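PDB 4UWM: 3,6-diketocamphane 1,6-monooxygenase from Pseudomonas putida, which catalyses the Baeyer-Villiger oxygenation of the camphor-derived diketone bornane-2,5-dione to a lactone, using FMNH2 and O2 during growth on (-)-camphor. Local coordinates for residues A[11-16]-A[348-353]; A[152-157]-A[188-193]; A[215-220]-A[250-255]. One frame throughout, in Å; residues are numbered along the deposited sequence.

Contact 1 of 3, residues A[11-16]-A[348-353]; sequences PYMRPG and AHDYYD
The D350 carboxylate accepts the backbone N-H of R14 through OD2: R14 N to D350 OD2 is 3.0 Å and nearly straight at 164°, on the oxygen's anti lone pair. With CG anti to its own N (chi1 -171°), D350 reaches between two side chains that each cross it at about a right angle. M13 curls back until its methyl CE sits 3.8 Å from D350 OD2. R14, modelled in two conformers, in one of them lays its guanidinium nearly parallel to the carboxylate, with OD2 above one face toward the rim; NH1 to D350 OD2 is 4.1 Å, an attraction of charges alone. In this conformer, whose guanidinium is less certain in position, R14 NH2 makes an in-plane 3.0 Å salt bridge to D353 OD2, arriving from above that carboxylate, while NH1 reaches D350 O through water 3. At the other end the Y12 and H349 rings are 17° from parallel but slid apart, centroids 5.4 Å, and water 1 links Y12 O, H349 ND1 and D350 N.

These loops follow the neighbouring strands 4-9 and 343-347 at the FMN end of the TIM barrel, where Y12 also meets H10. R17 bridges D350 OD1 and D353 OD1. With an alanine in place of D350, the R14 N-H would probably lose its acceptor and R17 one of its two carboxylate partners, and a gap would open beside the M13 methyl. D350 and D353 thus supply the negative charge around which R14 and R17 gather, which probably favours the charged forms of all four.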
loop_
_atom_site.group_PDB
_atom_site.type_symbol
_atom_site.label_atom_id
_atom_site.label_comp_id
_atom_site.label_asym_id
_atom_site.label_seq_id
_atom_site.Cartn_x
_atom_site.Cartn_y
_atom_site.Cartn_z
ATOM N N PRO A 11 -15.067 3.587 3.682
ATOM C CA PRO A 11 -16.043 3.083 4.645
ATOM C C PRO A 11 -16.973 4.218 5.083
ATOM O O PRO A 11 -16.921 5.314 4.503
ATOM C CB PRO A 11 -15.165 2.666 5.806
ATOM C CG PRO A 11 -14.081 3.694 5.788
ATOM C CD PRO A 11 -13.791 3.936 4.322
ATOM N N TYR A 12 -17.836 3.957 6.065
ATOM C CA TYR A 12 -18.542 5.047 6.747
ATOM C C TYR A 12 -18.240 4.938 8.246
ATOM O O TYR A 12 -19.010 4.334 9.006
ATOM C CB TYR A 12 -20.063 4.987 6.498
ATOM C CG TYR A 12 -20.457 5.278 5.059
ATOM C CD1 TYR A 12 -20.297 6.560 4.526
ATOM C CD2 TYR A 12 -20.984 4.282 4.235
ATOM C CE1 TYR A 12 -20.638 6.837 3.208
ATOM C CE2 TYR A 12 -21.329 4.560 2.909
ATOM C CZ TYR A 12 -21.159 5.841 2.415
ATOM O OH TYR A 12 -21.491 6.163 1.116
ATOM N N MET A 13 -17.103 5.487 8.639
ATOM C CA MET A 13 -16.634 5.420 10.019
ATOM C C MET A 13 -17.094 6.675 10.737
ATOM O O MET A 13 -16.912 7.781 10.220
ATOM C CB MET A 13 -15.099 5.349 10.101
ATOM C CG MET A 13 -14.411 4.145 9.459
ATOM S SD MET A 13 -14.985 2.533 10.070
ATOM C CE MET A 13 -14.350 2.511 11.728
ATOM N N ARG A 14 -17.646 6.525 11.951
ATOM C CA ARG A 14 -18.058 7.690 12.756
ATOM C C ARG A 14 -16.925 8.688 12.909
ATOM O O ARG A 14 -15.787 8.302 13.205
ATOM C CB ARG A 14 -18.532 7.278 14.162
ATOM C CG ARG A 14 -19.841 6.524 14.219
ATOM C CD ARG A 14 -20.460 6.633 15.612
ATOM N NE ARG A 14 -19.567 6.158 16.667
ATOM C CZ ARG A 14 -19.421 4.881 17.021
ATOM N NH1 ARG A 14 -20.109 3.934 16.398
ATOM N NH2 ARG A 14 -18.574 4.546 17.994
ATOM N N PRO A 15 -17.210 9.992 12.726
ATOM C CA PRO A 15 -16.155 10.975 12.946
ATOM C C PRO A 15 -15.520 10.821 14.324
ATOM O O PRO A 15 -16.227 10.600 15.307
ATOM C CB PRO A 15 -16.900 12.313 12.820
ATOM C CG PRO A 15 -17.935 12.003 11.801
ATOM C CD PRO A 15 -18.418 10.625 12.172
ATOM N N GLY A 16 -14.192 10.877 14.375
ATOM C CA GLY A 16 -13.466 10.575 15.608
ATOM C C GLY A 16 -12.762 9.223 15.674
ATOM O O GLY A 16 -11.846 9.040 16.489
ATOM N N ALA A 348 -21.075 -1.596 4.017
ATOM C CA ALA A 348 -20.605 -1.843 5.376
ATOM C C ALA A 348 -20.739 -0.581 6.214
ATOM O O ALA A 348 -20.407 0.524 5.758
ATOM C CB ALA A 348 -19.164 -2.353 5.379
ATOM N N HIS A 349 -21.255 -0.732 7.434
ATOM C CA HIS A 349 -21.360 0.410 8.336
ATOM C C HIS A 349 -20.525 0.250 9.606
ATOM O O HIS A 349 -19.963 -0.803 9.844
ATOM C CB HIS A 349 -22.831 0.720 8.630
ATOM C CG HIS A 349 -23.454 1.558 7.571
ATOM N ND1 HIS A 349 -23.376 2.932 7.575
ATOM C CD2 HIS A 349 -24.070 1.217 6.418
ATOM C CE1 HIS A 349 -23.975 3.407 6.499
ATOM N NE2 HIS A 349 -24.417 2.387 5.787
ATOM N N ASP A 350 -20.431 1.301 10.409
ATOM C CA ASP A 350 -19.521 1.291 11.545
ATOM C C ASP A 350 -20.098 0.495 12.730
ATOM O O ASP A 350 -20.675 1.080 13.654
ATOM C CB ASP A 350 -19.166 2.718 11.972
ATOM C CG ASP A 350 -18.058 2.764 13.008
ATOM O OD1 ASP A 350 -17.713 1.725 13.579
ATOM O OD2 ASP A 350 -17.536 3.852 13.243
ATOM N N TYR A 351 -19.902 -0.820 12.672
ATOM C CA TYR A 351 -20.270 -1.770 13.721
ATOM C C TYR A 351 -19.067 -2.281 14.501
ATOM O O TYR A 351 -19.128 -3.322 15.184
ATOM C CB TYR A 351 -20.989 -2.956 13.097
ATOM C CG TYR A 351 -22.476 -2.776 12.995
ATOM C CD1 TYR A 351 -23.312 -3.063 14.086
ATOM C CD2 TYR A 351 -23.060 -2.343 11.810
ATOM C CE1 TYR A 351 -24.692 -2.912 13.988
ATOM C CE2 TYR A 351 -24.433 -2.189 11.703
ATOM C CZ TYR A 351 -25.241 -2.485 12.791
ATOM O OH TYR A 351 -26.593 -2.321 12.667
ATOM N N TYR A 352 -17.976 -1.533 14.416
ATOM C CA TYR A 352 -16.724 -1.937 15.023
ATOM C C TYR A 352 -16.856 -2.184 16.539
ATOM O O TYR A 352 -16.233 -3.115 17.049
ATOM C CB TYR A 352 -15.676 -0.862 14.795
ATOM C CG TYR A 352 -14.295 -1.174 15.324
ATOM C CD1 TYR A 352 -13.632 -2.356 14.987
ATOM C CD2 TYR A 352 -13.636 -0.263 16.140
ATOM C CE1 TYR A 352 -12.349 -2.617 15.444
ATOM C CE2 TYR A 352 -12.360 -0.522 16.607
ATOM C CZ TYR A 352 -11.715 -1.686 16.240
ATOM O OH TYR A 352 -10.437 -1.917 16.697
ATOM N N ASP A 353 -17.652 -1.362 17.231
ATOM C CA ASP A 353 -17.833 -1.521 18.714
ATOM C C ASP A 353 -18.592 -2.767 19.130
ATOM O O ASP A 353 -18.349 -3.311 20.212
ATOM C CB ASP A 353 -18.507 -0.306 19.344
ATOM C CG ASP A 353 -17.612 0.911 19.378
ATOM O OD1 ASP A 353 -16.379 0.754 19.319
ATOM O OD2 ASP A 353 -18.139 2.037 19.494
HETATM O O HOH W 1 -21.506 3.885 9.614
HETATM O O HOH W 2 -18.051 1.673 7.769
HETATM O O HOH W 3 -21.671 3.562 14.282
HETATM O O HOH W 4 -19.623 0.658 16.335
#

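Contact 2 of 3, residues A[152-157]-A[188-193]; sequences KIWKRE and FSPWGG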
loop_
_atom_site.group_PDB
_atom_site.type_symbol
_atom_site.label_atom_id
_atom_site.label_comp_id
_atom_site.label_asym_id
_atom_site.label_seq_id
_atom_site.Cartn_x
_atom_site.Cartn_y
_atom_site.Cartn_z
ATOM N N LYS A 152 -0.262 -1.115 -21.016
ATOM C CA LYS A 152 1.011 -1.400 -21.713
ATOM C C LYS A 152 2.107 -1.869 -20.737
ATOM O O LYS A 152 2.909 -2.763 -21.056
ATOM C CB LYS A 152 1.433 -0.209 -22.576
ATOM C CG LYS A 152 0.433 0.112 -23.683
ATOM C CD LYS A 152 0.744 1.451 -24.344
ATOM C CE LYS A 152 1.866 1.312 -25.375
ATOM N NZ LYS A 152 1.453 0.459 -26.528
ATOM N N ILE A 153 2.119 -1.318 -19.524
ATOM C CA ILE A 153 3.058 -1.803 -18.521
ATOM C C ILE A 153 2.769 -3.264 -18.188
ATOM O O ILE A 153 3.696 -4.060 -18.094
ATOM C CB ILE A 153 3.097 -0.910 -17.270
ATOM C CG1 ILE A 153 3.897 0.351 -17.587
ATOM C CG2 ILE A 153 3.741 -1.638 -16.083
ATOM C CD1 ILE A 153 3.354 1.586 -16.927
ATOM N N TRP A 154 1.486 -3.622 -18.043
ATOM C CA TRP A 154 1.124 -5.017 -17.729
ATOM C C TRP A 154 1.542 -5.999 -18.826
ATOM O O TRP A 154 1.827 -7.170 -18.533
ATOM C CB TRP A 154 -0.381 -5.187 -17.455
ATOM C CG TRP A 154 -0.860 -4.448 -16.227
ATOM C CD1 TRP A 154 -0.176 -4.267 -15.045
ATOM C CD2 TRP A 154 -2.127 -3.800 -16.058
ATOM N NE1 TRP A 154 -0.946 -3.548 -14.155
ATOM C CE2 TRP A 154 -2.138 -3.232 -14.747
ATOM C CE3 TRP A 154 -3.246 -3.625 -16.883
ATOM C CZ2 TRP A 154 -3.222 -2.492 -14.257
ATOM C CZ3 TRP A 154 -4.340 -2.896 -16.394
ATOM C CH2 TRP A 154 -4.316 -2.335 -15.085
ATOM N N LYS A 155 1.534 -5.527 -20.077
ATOM C CA LYS A 155 1.969 -6.340 -21.234
ATOM C C LYS A 155 3.479 -6.598 -21.283
ATOM O O LYS A 155 3.928 -7.574 -21.875
ATOM C CB LYS A 155 1.476 -5.717 -22.545
ATOM C CG LYS A 155 0.019 -6.049 -22.801
ATOM C CD LYS A 155 -0.508 -5.400 -24.060
ATOM C CE LYS A 155 -1.950 -5.829 -24.249
ATOM N NZ LYS A 155 -2.759 -4.716 -24.802
ATOM N N ARG A 156 4.254 -5.732 -20.647
ATOM C CA ARG A 156 5.703 -5.907 -20.547
ATOM C C ARG A 156 6.403 -5.929 -21.930
ATOM O O ARG A 156 7.354 -6.681 -22.130
ATOM C CB ARG A 156 6.062 -7.151 -19.717
ATOM C CG ARG A 156 5.642 -7.010 -18.253
ATOM C CD ARG A 156 5.999 -8.225 -17.425
ATOM N NE ARG A 156 7.407 -8.269 -17.009
ATOM C CZ ARG A 156 8.272 -9.194 -17.432
ATOM N NH1 ARG A 156 7.880 -10.124 -18.285
ATOM N NH2 ARG A 156 9.518 -9.192 -17.017
ATOM N N GLU A 157 5.878 -5.151 -22.871
ATOM C CA GLU A 157 6.537 -4.930 -24.158
ATOM C C GLU A 157 7.111 -3.515 -24.153
ATOM O O GLU A 157 6.432 -2.571 -23.736
ATOM C CB GLU A 157 5.560 -5.102 -25.336
ATOM C CG GLU A 157 5.115 -6.540 -25.611
ATOM C CD GLU A 157 6.067 -7.331 -26.501
ATOM O OE1 GLU A 157 7.301 -7.104 -26.478
ATOM O OE2 GLU A 157 5.569 -8.206 -27.239
ATOM N N PHE A 188 6.175 -7.999 -12.649
ATOM C CA PHE A 188 5.057 -7.597 -11.773
ATOM C C PHE A 188 3.729 -7.492 -12.526
ATOM O O PHE A 188 2.909 -6.624 -12.226
ATOM C CB PHE A 188 5.382 -6.297 -11.006
ATOM C CG PHE A 188 6.526 -6.441 -10.050
ATOM C CD1 PHE A 188 6.459 -7.359 -8.989
ATOM C CD2 PHE A 188 7.690 -5.670 -10.203
ATOM C CE1 PHE A 188 7.521 -7.496 -8.105
ATOM C CE2 PHE A 188 8.754 -5.819 -9.326
ATOM C CZ PHE A 188 8.665 -6.729 -8.271
ATOM N N SER A 189 3.542 -8.335 -13.558
ATOM C CA SER A 189 2.297 -8.342 -14.322
ATOM C C SER A 189 1.233 -8.971 -13.404
ATOM O O SER A 189 1.584 -9.758 -12.540
ATOM C CB SER A 189 2.422 -9.147 -15.648
ATOM O OG SER A 189 2.730 -10.499 -15.387
ATOM N N PRO A 190 -0.058 -8.631 -13.609
ATOM C CA PRO A 190 -1.098 -9.198 -12.746
ATOM C C PRO A 190 -1.209 -10.718 -12.959
ATOM O O PRO A 190 -0.651 -11.243 -13.929
ATOM C CB PRO A 190 -2.365 -8.473 -13.180
ATOM C CG PRO A 190 -1.925 -7.308 -13.993
ATOM C CD PRO A 190 -0.620 -7.721 -14.613
ATOM N N TRP A 191 -1.912 -11.405 -12.063
ATOM C CA TRP A 191 -2.024 -12.882 -12.064
ATOM C C TRP A 191 -2.351 -13.434 -13.463
ATOM O O TRP A 191 -3.247 -12.929 -14.124
ATOM C CB TRP A 191 -3.110 -13.305 -11.086
ATOM C CG TRP A 191 -3.185 -14.781 -10.801
ATOM C CD1 TRP A 191 -4.202 -15.637 -11.164
ATOM C CD2 TRP A 191 -2.236 -15.571 -10.079
ATOM N NE1 TRP A 191 -3.932 -16.904 -10.712
ATOM C CE2 TRP A 191 -2.735 -16.900 -10.048
ATOM C CE3 TRP A 191 -1.005 -15.297 -9.461
ATOM C CZ2 TRP A 191 -2.056 -17.945 -9.405
ATOM C CZ3 TRP A 191 -0.319 -16.343 -8.827
ATOM C CH2 TRP A 191 -0.858 -17.652 -8.800
ATOM N N GLY A 192 -1.591 -14.430 -13.910
ATOM C CA GLY A 192 -1.748 -15.002 -15.260
ATOM C C GLY A 192 -1.177 -14.143 -16.385
ATOM O O GLY A 192 -1.368 -14.444 -17.561
ATOM N N GLY A 193 -0.497 -13.056 -16.031
ATOM C CA GLY A 193 0.205 -12.227 -17.009
ATOM C C GLY A 193 -0.664 -11.287 -17.810
ATOM O O GLY A 193 -0.200 -10.694 -18.777
HETATM O O HOH W 5 2.466 -9.636 -19.160
HETATM O O HOH W 6 6.672 -6.273 -14.823
#
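P190 lies over one face of the W154 indole, a CH-pi contact that joins the last turn of helix 139-155 to the loop leading back to strand 198-202 of the TIM barrel. Its CG stands 3.7 Å from the centroid of the five-membered ring of W154, 13° off the normal, and P190 CD comes within 3.5 Å of W154 CD1. The two side chains cross at about a right angle. Beside them the S189 methylene rests on the helix end, S189 CB being 3.5 Å from W154 O, and R156 CD lies 4.1 Å from S189 CB.

In the next shell, W154 NE1 donates to A89 O of helix 85-98, which helps to fix the rotation of the indole, and P196 also packs against both W154 and P190. S189 OG bonds to D187, and Q97 takes hold of the S189 carbonyl. R156, the first residue past the helix, has positive phi (61°), and its CB is directed at the loop; NH2 donates to A186 O. Two waters complete the join: water 6 accepts from F188 N and, weakly, from R156 NE, while water 5 donates both to W154 O at 2.6 Å and to G193 O at 2.9 Å.

Contact 3 of 3, residues A[215-220]-A[250-255]; sequences ERNFKP and RSRHAV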
loop_
_atom_site.group_PDB
_atom_site.type_symbol
_atom_site.label_atom_id
_atom_site.label_comp_id
_atom_site.label_asym_id
_atom_site.label_seq_id
_atom_site.Cartn_x
_atom_site.Cartn_y
_atom_site.Cartn_z
ATOM N N GLU A 215 -18.543 -0.148 -23.706
ATOM C CA GLU A 215 -17.588 -0.063 -24.820
ATOM C C GLU A 215 -16.365 -0.950 -24.602
ATOM O O GLU A 215 -15.919 -1.622 -25.532
ATOM C CB GLU A 215 -17.133 1.388 -25.044
ATOM C CG GLU A 215 -18.215 2.332 -25.557
ATOM C CD GLU A 215 -17.757 3.783 -25.638
ATOM O OE1 GLU A 215 -16.536 4.037 -25.560
ATOM O OE2 GLU A 215 -18.619 4.678 -25.784
ATOM N N ARG A 216 -15.832 -0.947 -23.372
ATOM C CA ARG A 216 -14.565 -1.626 -23.071
ATOM C C ARG A 216 -14.750 -3.016 -22.451
ATOM O O ARG A 216 -13.782 -3.702 -22.151
ATOM C CB ARG A 216 -13.679 -0.757 -22.165
ATOM C CG ARG A 216 -13.332 0.624 -22.705
ATOM C CD ARG A 216 -12.194 0.589 -23.713
ATOM N NE ARG A 216 -11.811 1.934 -24.149
ATOM C CZ ARG A 216 -10.649 2.515 -23.863
ATOM N NH1 ARG A 216 -9.738 1.868 -23.150
ATOM N NH2 ARG A 216 -10.392 3.740 -24.303
ATOM N N ASN A 217 -15.993 -3.434 -22.266
ATOM C CA ASN A 217 -16.285 -4.721 -21.663
ATOM C C ASN A 217 -15.843 -4.781 -20.180
ATOM O O ASN A 217 -15.483 -5.845 -19.665
ATOM C CB ASN A 217 -15.646 -5.861 -22.473
ATOM C CG ASN A 217 -16.332 -7.187 -22.242
ATOM O OD1 ASN A 217 -17.523 -7.237 -21.946
ATOM N ND2 ASN A 217 -15.585 -8.270 -22.382
ATOM N N PHE A 218 -15.871 -3.626 -19.516
ATOM C CA PHE A 218 -15.596 -3.549 -18.068
ATOM C C PHE A 218 -16.786 -4.047 -17.241
ATOM O O PHE A 218 -17.904 -4.170 -17.751
ATOM C CB PHE A 218 -15.248 -2.107 -17.668
ATOM C CG PHE A 218 -13.955 -1.599 -18.250
ATOM C CD1 PHE A 218 -12.971 -2.482 -18.691
ATOM C CD2 PHE A 218 -13.705 -0.229 -18.316
ATOM C CE1 PHE A 218 -11.782 -2.013 -19.218
ATOM C CE2 PHE A 218 -12.512 0.248 -18.844
ATOM C CZ PHE A 218 -11.547 -0.643 -19.282
ATOM N N LYS A 219 -16.545 -4.319 -15.960
ATOM C CA LYS A 219 -17.593 -4.693 -15.019
ATOM C C LYS A 219 -18.346 -3.441 -14.561
ATOM O O LYS A 219 -17.727 -2.496 -14.075
ATOM C CB LYS A 219 -16.951 -5.444 -13.848
ATOM C CG LYS A 219 -17.860 -5.749 -12.665
ATOM C CD LYS A 219 -17.078 -6.472 -11.567
ATOM C CE LYS A 219 -17.948 -6.813 -10.372
ATOM N NZ LYS A 219 -18.936 -7.883 -10.708
ATOM N N PRO A 220 -19.693 -3.407 -14.736
ATOM C CA PRO A 220 -20.428 -2.237 -14.271
ATOM C C PRO A 220 -20.818 -2.351 -12.773
ATOM O O PRO A 220 -21.209 -3.418 -12.304
ATOM C CB PRO A 220 -21.673 -2.242 -15.178
ATOM C CG PRO A 220 -21.937 -3.708 -15.393
ATOM C CD PRO A 220 -20.572 -4.363 -15.451
ATOM N N ARG A 250 -25.332 -9.879 -17.469
ATOM C CA ARG A 250 -25.949 -9.332 -16.259
ATOM C C ARG A 250 -25.287 -9.802 -14.974
ATOM O O ARG A 250 -25.282 -9.072 -13.983
ATOM C CB ARG A 250 -27.444 -9.657 -16.197
ATOM C CG ARG A 250 -28.331 -8.699 -16.972
ATOM C CD ARG A 250 -29.798 -9.012 -16.727
ATOM N NE ARG A 250 -30.660 -8.389 -17.726
ATOM C CZ ARG A 250 -31.130 -7.148 -17.652
ATOM N NH1 ARG A 250 -30.827 -6.365 -16.619
ATOM N NH2 ARG A 250 -31.905 -6.685 -18.621
ATOM N N SER A 251 -24.734 -11.016 -14.986
ATOM C CA SER A 251 -24.128 -11.578 -13.778
ATOM C C SER A 251 -22.852 -10.830 -13.340
ATOM O O SER A 251 -22.379 -11.010 -12.230
ATOM C CB SER A 251 -23.862 -13.068 -13.944
ATOM O OG SER A 251 -22.884 -13.293 -14.938
ATOM N N ARG A 252 -22.313 -9.995 -14.219
ATOM C CA ARG A 252 -21.145 -9.178 -13.900
ATOM C C ARG A 252 -21.563 -7.851 -13.252
ATOM O O ARG A 252 -20.746 -7.178 -12.614
ATOM C CB ARG A 252 -20.307 -8.920 -15.160
ATOM C CG ARG A 252 -19.697 -10.169 -15.786
ATOM C CD ARG A 252 -18.833 -9.825 -16.999
ATOM N NE ARG A 252 -17.676 -8.973 -16.667
ATOM C CZ ARG A 252 -17.104 -8.103 -17.506
ATOM N NH1 ARG A 252 -17.573 -7.942 -18.739
ATOM N NH2 ARG A 252 -16.050 -7.383 -17.114
ATOM N N HIS A 253 -22.834 -7.479 -13.416
ATOM C CA HIS A 253 -23.369 -6.258 -12.825
ATOM C C HIS A 253 -23.417 -6.376 -11.300
ATOM O O HIS A 253 -23.964 -7.342 -10.764
ATOM C CB HIS A 253 -24.755 -5.951 -13.393
ATOM C CG HIS A 253 -25.206 -4.543 -13.167
ATOM N ND1 HIS A 253 -26.473 -4.109 -13.492
ATOM C CD2 HIS A 253 -24.565 -3.467 -12.645
ATOM C CE1 HIS A 253 -26.590 -2.827 -13.190
ATOM N NE2 HIS A 253 -25.446 -2.413 -12.676
ATOM N N ALA A 254 -22.795 -5.415 -10.613
ATOM C CA ALA A 254 -22.844 -5.345 -9.151
ATOM C C ALA A 254 -23.638 -4.125 -8.735
ATOM O O ALA A 254 -23.471 -3.040 -9.298
ATOM C CB ALA A 254 -21.432 -5.311 -8.557
ATOM N N VAL A 255 -24.543 -4.314 -7.781
ATOM C CA VAL A 255 -25.440 -3.242 -7.368
ATOM C C VAL A 255 -25.360 -3.101 -5.860
ATOM O O VAL A 255 -25.575 -4.071 -5.125
ATOM C CB VAL A 255 -26.914 -3.491 -7.789
ATOM C CG1 VAL A 255 -27.795 -2.309 -7.364
ATOM C CG2 VAL A 255 -27.016 -3.686 -9.292
#
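K219 runs its side chain along the backbone carbonyl of R252. CB starts beside the R252 guanidinium, 3.9 Å from NH2; CG passes R252 O at 3.2 Å, and CD and CE stay close to the same oxygen. The chain is extended as far as CE and then bends at its last torsion (chi4 70°), which brings NZ back to donate to R252 O at 2.7 Å, tilted from the carbonyl plane. A254 CB is 4.2 Å from K219 NZ.

The contact joins the first residues of the two parallel strands of the beta-alpha-beta unit made by strand 219-223, helix 227-244 and strand 254-261. A254 N donates to P220 O at 3.1 Å, almost straight at 174°, and P220 CG packs obliquely on H253 CD2, in a ring whose NE2 is held by S222 OG. Upstream, N217, just past helix 208-216, has positive phi and forms a Schellman motif, and R252 grips the N217 carbonyl end-on: NH1 and NH2 both donate to N217 O, at 3.1 and 3.0 Å, from one face of the carbonyl plane and within the guanidinium's own plane. NH1 adds a weak bond to N217 OD1, and NH2 also forms a salt bridge with E197.

Overall arrangement
Contacts 1 and 3 sit at opposite ends of the barrel, their centres about 28 Å apart. Contact 3 marks the start of strands 219-223 and 254-261; the latter pairs with strand 343-347, which leads into contact 1. FMN is closer to contact 1: the Y12 side chain is about 4 Å from the flavin nucleotide, against about 10 Å for that of A254. Contact 2 is away from the annotated sites, in the excursion between strands 105-108 and 198-202, with its centre about 22 Å from that of contact 3 and 36 Å from that of contact 1. After contact 2 the chain enters strand 198-202, which pairs with strand 219-223, where contact 3 has its first strand.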